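Local coordinates for translation initiation inhibitor (Streptococcus pyogenes, PDB 2EWC), which is of unknown function but belongs to the yjgF family, whose members include imine and enamine deaminases, at residues E11-T16 against L27-G32; D67-D72 against L111-G116; R71-I76 against S96-F101. One frame throughout, in Å; residues are numbered along the deposited sequence.

Contact 1: residues E11-T16 against L27-G32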
loop_
_atom_site.group_PDB
_atom_site.type_symbol
_atom_site.label_atom_id
_atom_site.label_comp_id
_atom_site.label_asym_id
_atom_site.label_seq_id
_atom_site.Cartn_x
_atom_site.Cartn_y
_atom_site.Cartn_z
ATOM N N GLU B 11 -31.734 33.561 -30.448
ATOM C CA GLU B 11 -31.270 34.928 -30.705
ATOM C C GLU B 11 -31.112 35.789 -29.446
ATOM O O GLU B 11 -30.195 36.591 -29.363
ATOM C CB GLU B 11 -32.192 35.641 -31.727
ATOM C CG GLU B 11 -32.273 34.971 -33.131
ATOM C CD GLU B 11 -30.943 34.969 -33.902
ATOM O OE1 GLU B 11 -29.969 35.606 -33.425
ATOM O OE2 GLU B 11 -30.867 34.328 -34.986
ATOM N N ASP B 12 -32.018 35.629 -28.486
ATOM C CA ASP B 12 -31.988 36.401 -27.231
ATOM C C ASP B 12 -30.852 36.019 -26.295
ATOM O O ASP B 12 -30.284 36.883 -25.619
ATOM C CB ASP B 12 -33.304 36.241 -26.458
ATOM C CG ASP B 12 -34.524 36.336 -27.351
ATOM O OD1 ASP B 12 -35.491 35.589 -27.084
ATOM O OD2 ASP B 12 -34.518 37.138 -28.323
ATOM N N ARG B 13 -30.539 34.728 -26.221
ATOM C CA ARG B 13 -29.491 34.270 -25.305
ATOM C C ARG B 13 -28.106 34.287 -25.973
ATOM O O ARG B 13 -27.083 34.316 -25.290
ATOM C CB ARG B 13 -29.800 32.874 -24.741
ATOM C CG ARG B 13 -31.263 32.592 -24.297
ATOM C CD ARG B 13 -31.902 33.654 -23.376
ATOM N NE ARG B 13 -31.040 34.046 -22.263
ATOM C CZ ARG B 13 -30.627 33.222 -21.300
ATOM N NH1 ARG B 13 -30.982 31.936 -21.312
ATOM N NH2 ARG B 13 -29.837 33.678 -20.324
ATOM N N GLY B 14 -28.069 34.305 -27.303
ATOM C CA GLY B 14 -26.793 34.263 -28.021
ATOM C C GLY B 14 -26.141 32.889 -27.958
ATOM O O GLY B 14 -24.954 32.780 -27.668
ATOM N N HIS B 15 -26.919 31.837 -28.213
ATOM C CA HIS B 15 -26.379 30.477 -28.290
ATOM C C HIS B 15 -27.049 29.668 -29.400
ATOM O O HIS B 15 -28.139 30.019 -29.868
ATOM C CB HIS B 15 -26.453 29.754 -26.931
ATOM C CG HIS B 15 -27.845 29.438 -26.453
ATOM N ND1 HIS B 15 -28.284 29.753 -25.179
ATOM C CD2 HIS B 15 -28.874 28.787 -27.051
ATOM C CE1 HIS B 15 -29.528 29.322 -25.026
ATOM N NE2 HIS B 15 -29.911 28.739 -26.149
ATOM N N THR B 16 -26.402 28.585 -29.818
ATOM C CA THR B 16 -26.965 27.675 -30.796
ATOM C C THR B 16 -27.282 26.346 -30.110
ATOM O O THR B 16 -26.417 25.772 -29.407
ATOM C CB THR B 16 -25.973 27.451 -31.962
ATOM O OG1 THR B 16 -25.772 28.693 -32.655
ATOM C CG2 THR B 16 -26.487 26.406 -32.925
ATOM N N LEU B 27 -24.204 19.981 -28.504
ATOM C CA LEU B 27 -25.456 20.416 -27.882
ATOM C C LEU B 27 -25.218 21.495 -26.836
ATOM O O LEU B 27 -24.391 21.331 -25.928
ATOM C CB LEU B 27 -26.169 19.222 -27.247
ATOM C CG LEU B 27 -26.751 18.184 -28.228
ATOM C CD1 LEU B 27 -26.359 16.740 -27.849
ATOM C CD2 LEU B 27 -28.231 18.339 -28.261
ATOM N N ASN B 28 -25.918 22.613 -26.995
ATOM C CA ASN B 28 -26.023 23.624 -25.958
ATOM C C ASN B 28 -26.638 22.954 -24.696
ATOM O O ASN B 28 -27.160 21.828 -24.780
ATOM C CB ASN B 28 -26.898 24.759 -26.486
ATOM C CG ASN B 28 -26.860 25.994 -25.620
ATOM O OD1 ASN B 28 -25.934 26.790 -25.699
ATOM N ND2 ASN B 28 -27.885 26.175 -24.802
ATOM N N TYR B 29 -26.536 23.593 -23.524
ATOM C CA TYR B 29 -27.141 23.015 -22.313
ATOM C C TYR B 29 -28.626 22.741 -22.588
ATOM O O TYR B 29 -29.308 23.539 -23.242
ATOM C CB TYR B 29 -26.962 23.920 -21.073
ATOM C CG TYR B 29 -27.679 25.251 -21.170
ATOM C CD1 TYR B 29 -29.022 25.369 -20.798
ATOM C CD2 TYR B 29 -27.013 26.394 -21.641
ATOM C CE1 TYR B 29 -29.691 26.604 -20.889
ATOM C CE2 TYR B 29 -27.657 27.615 -21.737
ATOM C CZ TYR B 29 -29.001 27.719 -21.356
ATOM O OH TYR B 29 -29.660 28.929 -21.455
ATOM N N CYS B 30 -29.097 21.594 -22.116
ATOM C CA CYS B 30 -30.472 21.167 -22.279
ATOM C C CYS B 30 -31.184 21.169 -20.945
ATOM O O CYS B 30 -30.678 20.665 -19.956
ATOM C CB CYS B 30 -30.538 19.760 -22.854
ATOM S SG CYS B 30 -29.802 19.591 -24.471
ATOM N N VAL B 31 -32.401 21.685 -20.972
ATOM C CA VAL B 31 -33.182 21.970 -19.804
ATOM C C VAL B 31 -34.641 21.677 -20.162
ATOM O O VAL B 31 -35.043 21.911 -21.298
ATOM C CB VAL B 31 -32.936 23.463 -19.421
ATOM C CG1 VAL B 31 -34.158 24.354 -19.693
ATOM C CG2 VAL B 31 -32.500 23.562 -18.023
ATOM N N GLY B 32 -35.417 21.130 -19.224
ATOM C CA GLY B 32 -36.830 20.806 -19.475
ATOM C C GLY B 32 -37.647 20.584 -18.210
ATOM O O GLY B 32 -37.082 20.326 -17.135
#

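Contact 2: residues D67-D72 against L111-G116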
loop_
_atom_site.group_PDB
_atom_site.type_symbol
_atom_site.label_atom_id
_atom_site.label_comp_id
_atom_site.label_asym_id
_atom_site.label_seq_id
_atom_site.Cartn_x
_atom_site.Cartn_y
_atom_site.Cartn_z
ATOM N N ASP B 67 -22.042 16.199 -20.310
ATOM C CA ASP B 67 -21.709 16.867 -19.052
ATOM C C ASP B 67 -23.030 17.097 -18.317
ATOM O O ASP B 67 -23.955 17.645 -18.906
ATOM C CB ASP B 67 -21.007 18.205 -19.313
ATOM C CG ASP B 67 -19.536 18.039 -19.627
ATOM O OD1 ASP B 67 -19.024 16.910 -19.514
ATOM O OD2 ASP B 67 -18.867 19.039 -19.980
ATOM N N CYS B 68 -23.125 16.652 -17.067
ATOM C CA CYS B 68 -24.381 16.784 -16.311
ATOM C C CYS B 68 -24.213 17.784 -15.189
ATOM O O CYS B 68 -23.300 17.652 -14.367
ATOM C CB CYS B 68 -24.818 15.431 -15.759
ATOM S SG CYS B 68 -24.655 14.080 -16.984
ATOM N N LEU B 69 -25.063 18.807 -15.165
ATOM C CA LEU B 69 -24.919 19.875 -14.169
ATOM C C LEU B 69 -26.040 19.767 -13.131
ATOM O O LEU B 69 -27.211 19.821 -13.484
ATOM C CB LEU B 69 -24.949 21.266 -14.830
ATOM C CG LEU B 69 -23.915 21.661 -15.906
ATOM C CD1 LEU B 69 -24.076 23.139 -16.332
ATOM C CD2 LEU B 69 -22.500 21.426 -15.454
ATOM N N PHE B 70 -25.679 19.664 -11.854
ATOM C CA PHE B 70 -26.668 19.468 -10.797
ATOM C C PHE B 70 -26.562 20.607 -9.795
ATOM O O PHE B 70 -25.450 21.003 -9.411
ATOM C CB PHE B 70 -26.383 18.200 -9.990
ATOM C CG PHE B 70 -26.552 16.898 -10.742
ATOM C CD1 PHE B 70 -27.721 16.136 -10.582
ATOM C CD2 PHE B 70 -25.519 16.391 -11.518
ATOM C CE1 PHE B 70 -27.888 14.937 -11.242
ATOM C CE2 PHE B 70 -25.667 15.167 -12.183
ATOM C CZ PHE B 70 -26.859 14.441 -12.056
ATOM N N ARG B 71 -27.699 21.087 -9.311
ATOM C CA ARG B 71 -27.672 21.953 -8.135
ATOM C C ARG B 71 -27.212 21.138 -6.896
ATOM O O ARG B 71 -26.546 21.676 -6.004
ATOM C CB ARG B 71 -29.059 22.569 -7.901
ATOM C CG ARG B 71 -29.125 23.584 -6.771
ATOM C CD ARG B 71 -30.538 24.192 -6.682
ATOM N NE ARG B 71 -30.883 25.024 -7.850
ATOM C CZ ARG B 71 -30.520 26.294 -8.032
ATOM N NH1 ARG B 71 -29.770 26.931 -7.118
ATOM N NH2 ARG B 71 -30.937 26.939 -9.130
ATOM N N ASP B 72 -27.583 19.849 -6.865
ATOM C CA ASP B 72 -27.206 18.890 -5.812
ATOM C C ASP B 72 -26.663 17.640 -6.507
ATOM O O ASP B 72 -27.451 16.811 -6.966
ATOM C CB ASP B 72 -28.419 18.516 -4.908
ATOM C CG ASP B 72 -28.045 17.539 -3.762
ATOM O OD1 ASP B 72 -26.869 17.114 -3.670
ATOM O OD2 ASP B 72 -28.928 17.191 -2.926
ATOM N N LEU B 111 -33.036 22.669 -11.242
ATOM C CA LEU B 111 -32.201 21.689 -10.544
ATOM C C LEU B 111 -31.147 20.992 -11.392
ATOM O O LEU B 111 -30.227 20.377 -10.851
ATOM C CB LEU B 111 -33.085 20.614 -9.865
ATOM C CG LEU B 111 -34.233 21.129 -8.975
ATOM C CD1 LEU B 111 -35.260 20.027 -8.612
ATOM C CD2 LEU B 111 -33.712 21.877 -7.694
ATOM N N PHE B 112 -31.283 21.057 -12.715
ATOM C CA PHE B 112 -30.515 20.170 -13.581
ATOM C C PHE B 112 -30.420 20.688 -15.016
ATOM O O PHE B 112 -31.393 21.228 -15.553
ATOM C CB PHE B 112 -31.156 18.779 -13.560
ATOM C CG PHE B 112 -30.446 17.767 -14.408
ATOM C CD1 PHE B 112 -29.309 17.110 -13.929
ATOM C CD2 PHE B 112 -30.897 17.489 -15.691
ATOM C CE1 PHE B 112 -28.633 16.169 -14.721
ATOM C CE2 PHE B 112 -30.230 16.559 -16.499
ATOM C CZ PHE B 112 -29.096 15.885 -15.996
ATOM N N GLN B 113 -29.240 20.541 -15.612
ATOM C CA GLN B 113 -29.026 20.823 -17.032
ATOM C C GLN B 113 -28.116 19.738 -17.552
ATOM O O GLN B 113 -27.390 19.124 -16.771
ATOM C CB GLN B 113 -28.346 22.166 -17.258
ATOM C CG GLN B 113 -29.150 23.390 -16.842
ATOM C CD GLN B 113 -28.436 24.691 -17.213
ATOM O OE1 GLN B 113 -27.240 24.692 -17.490
ATOM N NE2 GLN B 113 -29.170 25.811 -17.193
ATOM N N VAL B 114 -28.166 19.488 -18.860
ATOM C CA VAL B 114 -27.228 18.567 -19.472
ATOM C C VAL B 114 -26.760 19.118 -20.824
ATOM O O VAL B 114 -27.480 19.848 -21.478
ATOM C CB VAL B 114 -27.811 17.128 -19.555
ATOM C CG1 VAL B 114 -29.019 17.028 -20.550
ATOM C CG2 VAL B 114 -26.721 16.135 -19.873
ATOM N N ASP B 115 -25.519 18.833 -21.197
ATOM C CA ASP B 115 -25.072 19.113 -22.547
ATOM C C ASP B 115 -24.339 17.888 -23.070
ATOM O O ASP B 115 -24.265 16.867 -22.384
ATOM C CB ASP B 115 -24.236 20.405 -22.595
ATOM C CG ASP B 115 -22.773 20.200 -22.205
ATOM O OD1 ASP B 115 -21.940 21.082 -22.550
ATOM O OD2 ASP B 115 -22.430 19.173 -21.573
ATOM N N GLY B 116 -23.801 17.956 -24.280
ATOM C CA GLY B 116 -23.063 16.816 -24.806
ATOM C C GLY B 116 -22.533 16.997 -26.206
ATOM O O GLY B 116 -22.757 18.035 -26.849
HETATM O O HOH W 1 -29.862 18.845 -8.287
#

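Contact 3: residues R71-I76 against S96-F101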
loop_
_atom_site.group_PDB
_atom_site.type_symbol
_atom_site.label_atom_id
_atom_site.label_comp_id
_atom_site.label_asym_id
_atom_site.label_seq_id
_atom_site.Cartn_x
_atom_site.Cartn_y
_atom_site.Cartn_z
ATOM N N ARG B 71 -27.699 21.087 -9.311
ATOM C CA ARG B 71 -27.672 21.953 -8.135
ATOM C C ARG B 71 -27.212 21.138 -6.896
ATOM O O ARG B 71 -26.546 21.676 -6.004
ATOM C CB ARG B 71 -29.059 22.569 -7.901
ATOM C CG ARG B 71 -29.125 23.584 -6.771
ATOM C CD ARG B 71 -30.538 24.192 -6.682
ATOM N NE ARG B 71 -30.883 25.024 -7.850
ATOM C CZ ARG B 71 -30.520 26.294 -8.032
ATOM N NH1 ARG B 71 -29.770 26.931 -7.118
ATOM N NH2 ARG B 71 -30.937 26.939 -9.130
ATOM N N ASP B 72 -27.583 19.849 -6.865
ATOM C CA ASP B 72 -27.206 18.890 -5.812
ATOM C C ASP B 72 -26.663 17.640 -6.507
ATOM O O ASP B 72 -27.451 16.811 -6.966
ATOM C CB ASP B 72 -28.419 18.516 -4.908
ATOM C CG ASP B 72 -28.045 17.539 -3.762
ATOM O OD1 ASP B 72 -26.869 17.114 -3.670
ATOM O OD2 ASP B 72 -28.928 17.191 -2.926
ATOM N N VAL B 73 -25.339 17.511 -6.571
ATOM C CA VAL B 73 -24.698 16.412 -7.290
ATOM C C VAL B 73 -25.034 15.028 -6.694
ATOM O O VAL B 73 -24.921 14.008 -7.373
ATOM C CB VAL B 73 -23.162 16.632 -7.405
ATOM C CG1 VAL B 73 -22.456 16.388 -6.065
ATOM C CG2 VAL B 73 -22.575 15.772 -8.522
ATOM N N TRP B 74 -25.463 14.989 -5.433
ATOM C CA TRP B 74 -25.928 13.718 -4.829
ATOM C C TRP B 74 -27.188 13.105 -5.487
ATOM O O TRP B 74 -27.614 11.997 -5.128
ATOM C CB TRP B 74 -26.125 13.871 -3.333
ATOM C CG TRP B 74 -24.848 14.124 -2.576
ATOM C CD1 TRP B 74 -24.317 15.348 -2.250
ATOM C CD2 TRP B 74 -23.959 13.142 -2.037
ATOM N NE1 TRP B 74 -23.138 15.178 -1.545
ATOM C CE2 TRP B 74 -22.906 13.834 -1.395
ATOM C CE3 TRP B 74 -23.947 11.735 -2.036
ATOM C CZ2 TRP B 74 -21.846 13.169 -0.757
ATOM C CZ3 TRP B 74 -22.914 11.078 -1.401
ATOM C CH2 TRP B 74 -21.871 11.802 -0.766
ATOM N N ASN B 75 -27.776 13.840 -6.432
ATOM C CA ASN B 75 -28.844 13.327 -7.290
ATOM C C ASN B 75 -28.346 12.469 -8.478
ATOM O O ASN B 75 -29.153 12.008 -9.279
ATOM C CB ASN B 75 -29.672 14.490 -7.832
ATOM C CG ASN B 75 -30.623 15.061 -6.807
ATOM O OD1 ASN B 75 -31.266 14.332 -6.041
ATOM N ND2 ASN B 75 -30.735 16.381 -6.794
ATOM N N ILE B 76 -27.040 12.270 -8.607
ATOM C CA ILE B 76 -26.501 11.359 -9.640
ATOM C C ILE B 76 -27.257 10.010 -9.746
ATOM O O ILE B 76 -27.566 9.603 -10.849
ATOM C CB ILE B 76 -24.978 11.126 -9.489
ATOM C CG1 ILE B 76 -24.183 12.307 -10.068
ATOM C CG2 ILE B 76 -24.501 9.856 -10.235
ATOM C CD1 ILE B 76 -22.759 12.308 -9.579
ATOM N N SER B 96 -20.039 14.591 -14.071
ATOM C CA SER B 96 -21.086 15.336 -13.371
ATOM C C SER B 96 -20.432 16.451 -12.531
ATOM O O SER B 96 -19.326 16.287 -12.016
ATOM C CB SER B 96 -21.877 14.393 -12.458
ATOM O OG SER B 96 -22.507 13.377 -13.234
ATOM N N ILE B 97 -21.110 17.582 -12.415
ATOM C CA ILE B 97 -20.581 18.768 -11.721
ATOM C C ILE B 97 -21.719 19.363 -10.898
ATOM O O ILE B 97 -22.872 19.380 -11.337
ATOM C CB ILE B 97 -20.105 19.806 -12.765
ATOM C CG1 ILE B 97 -18.830 19.337 -13.434
ATOM C CG2 ILE B 97 -19.869 21.231 -12.186
ATOM C CD1 ILE B 97 -18.768 19.887 -14.868
ATOM N N GLN B 98 -21.405 19.858 -9.713
ATOM C CA GLN B 98 -22.371 20.632 -8.954
ATOM C C GLN B 98 -22.118 22.099 -9.241
ATOM O O GLN B 98 -20.984 22.553 -9.184
ATOM C CB GLN B 98 -22.251 20.363 -7.458
ATOM C CG GLN B 98 -23.355 21.039 -6.624
ATOM C CD GLN B 98 -23.419 20.507 -5.198
ATOM O OE1 GLN B 98 -23.819 19.364 -4.965
ATOM N NE2 GLN B 98 -23.024 21.340 -4.232
ATOM N N THR B 99 -23.163 22.843 -9.559
ATOM C CA THR B 99 -23.001 24.270 -9.819
ATOM C C THR B 99 -24.276 25.028 -9.426
ATOM O O THR B 99 -25.391 24.477 -9.427
ATOM C CB THR B 99 -22.604 24.533 -11.304
ATOM O OG1 THR B 99 -22.470 25.950 -11.546
ATOM C CG2 THR B 99 -23.671 23.939 -12.251
ATOM N N GLU B 100 -24.115 26.294 -9.091
ATOM C CA GLU B 100 -25.249 27.183 -9.006
ATOM C C GLU B 100 -25.665 27.457 -10.436
ATOM O O GLU B 100 -24.882 27.237 -11.363
ATOM C CB GLU B 100 -24.867 28.493 -8.313
ATOM C CG GLU B 100 -24.491 28.295 -6.848
ATOM C CD GLU B 100 -25.634 27.678 -6.045
ATOM O OE1 GLU B 100 -26.804 28.080 -6.246
ATOM O OE2 GLU B 100 -25.364 26.775 -5.228
ATOM N N PHE B 101 -26.889 27.939 -10.593
ATOM C CA PHE B 101 -27.429 28.340 -11.874
ATOM C C PHE B 101 -27.863 29.796 -11.763
ATOM O O PHE B 101 -28.214 30.256 -10.668
ATOM C CB PHE B 101 -28.650 27.476 -12.223
ATOM C CG PHE B 101 -28.323 26.008 -12.453
ATOM C CD1 PHE B 101 -27.534 25.617 -13.510
ATOM C CD2 PHE B 101 -28.795 25.033 -11.587
ATOM C CE1 PHE B 101 -27.221 24.275 -13.723
ATOM C CE2 PHE B 101 -28.519 23.686 -11.809
ATOM C CZ PHE B 101 -27.722 23.308 -12.871
HETATM O O HOH W 2 -25.452 24.313 -6.200
HETATM O O HOH W 3 -28.719 29.167 -8.179
HETATM O O HOH W 4 -28.753 26.471 -4.404
HETATM O O HOH W 5 -25.269 19.377 -2.438
#

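Contact 1: residues E11-T16 against L27-G32
The beta hairpin of strands 15-21 and 24-30 opens out at its far end, where H15 and N28 meet on the side facing a second subunit. A G1 beta bulge starts the first strand: G14 and H15 together face N10, and G14, at positive phi, takes the backbone shape glycine adopts readily. From the hairpin's other strand N28 reaches back across the gap, its CG anti to the backbone N (chi1 -168°), which sends the amide out over H15. ND2 lies 3.4 Å above the plane of the H15 ring, over its centre, with amide and imidazole planes 31° apart, so the amide lies tilted over the ring. The same ND2 stands over one face of the Y29 ring, nearer the rim, and makes a weak bond to Y29 O. A flat, short side chain with a polar tip suits this slot, because the other end of the amide has work to do: OD1 accepts the backbone N-H of R94 of the second subunit. At the root of the side chain, N28 CB presses on T16 O at 3.1 Å.

H15 and Y29 meet obliquely, with centroids 5.5 Å apart and planes at 77°, and H15 ND1 is buried without a partner in the model. R13 crosses Y29 at about a right angle, while its NH2 forms a salt bridge with E80 of the second subunit. R94 of that subunit also donates from NH2 to the carbonyls of R13 and G14. In this family an arginine commonly binds ligand carboxylates in the cleft between subunits, so R94 may mark the equivalent place here. Where the bent R13 chain ends, NH1 lies 3.3 Å from Y29 OH, and that hydroxyl is 3.6 Å from H15 CE1.

Contact 2: residues D67-D72 against L111-G116
One face of the F70 ring receives the edge of F112: CE1 of F112 stands 3.6 Å above the F70 plane, toward the rim, in an edge-to-face pair with planes at 66°. F70 CZ in turn lies at the F112 edge, near its plane. F112 reaches its neighbour because its CG is anti to the backbone N (chi1 -179°). With C68 and V114 the two phenylalanines form an apolar face, packed by M79 of helix 76-87 and A45 of helix 38-54.

The strands beneath run antiparallel, two inner strands of the sheet. L69 and Q113 form a hydrogen-bonded pair, L69 N to Q113 O 2.8 Å and Q113 N to L69 O 3.0 Å; R71 N to L111 O, 3.0 Å, prolongs the pairing past the strand end. The face carrying L69 and Q113 is mixed: L69 CD1 lies 3.7 Å from Q113 OE1. D67 and D115 point the same way there, side by side, and K95 of a second subunit makes salt bridges to both, while D67 OD1 also takes a hydrogen bond from Q65 and a salt bridge from K95 of its own chain. Two neighbouring carboxylates would probably repel, so the lysines presumably make their pairing tolerable and tie it to subunit assembly.

Contact 3: residues R71-I76 against S96-F101
Q98, at the end of strand 93-98, meets the loop that opens the beta-alpha-beta crossover from strand 63-70 through helix 76-87. Its CB packs on V73 CB at 3.8 Å. Next, CG leaves anti to the backbone N (chi1 -174°) and passes R71 O at 3.3 Å, with CD close behind. OE1 then takes V73 N-H at 2.9 Å, on a lone pair and nearly straight (170°). NE2 points to a neighbour, donating to E100 OE2 of a third subunit. Glutamine suits this post, since one extended amide can hold a loop N-H and still serve an interface.

The loop is shaped from within by D72, whose OD1 accepts W74 N at 3.1 Å in an Asx turn that leads into the short 3-10 segment 73-75, while OD2 accepts from G106 N of the third subunit. A water lies 2.9 Å from Q98 OE1 and also close to D72 OD1.

The guanidinium of R71 sits at the other end of the contact. F101 CD2 lies over one of its faces, 3.8 Å from R71 NH2, and that nitrogen is in the plane of the F101 ring at its edge, so the two groups meet steeply (68° between planes). NE and NH2 are held by the carbonyls of L110 and H103. NH1 makes a long, weak salt bridge to E100 OE1, 3.3 Å, supplemented by waters, while E100 OE2 turns to Q98 of the third subunit. Where the helix begins, the apolar end of I76 rests on the small S96, CD1 to CB 3.7 Å.

Contact 2 lies on two inner strands of the sheet and contact 3 at the strand that is outermost within the chain, and the two share R71 and D72; F70 N to I97 O joins their strands directly. Contact 1 belongs to the hairpin on the other side of strand 112-119, probably hydrogen-bonded to contact 2 through L27 N and G116 O but not touching contact 3. Contacts 1 and 2 are buried, contact 3 only partly. Regular backbone pairing and an aromatic face dominate contact 2. Contacts 1 and 3 lie where strands give way to loops, so side-chain amides and arginines take over, many of them turned toward neighbouring subunits.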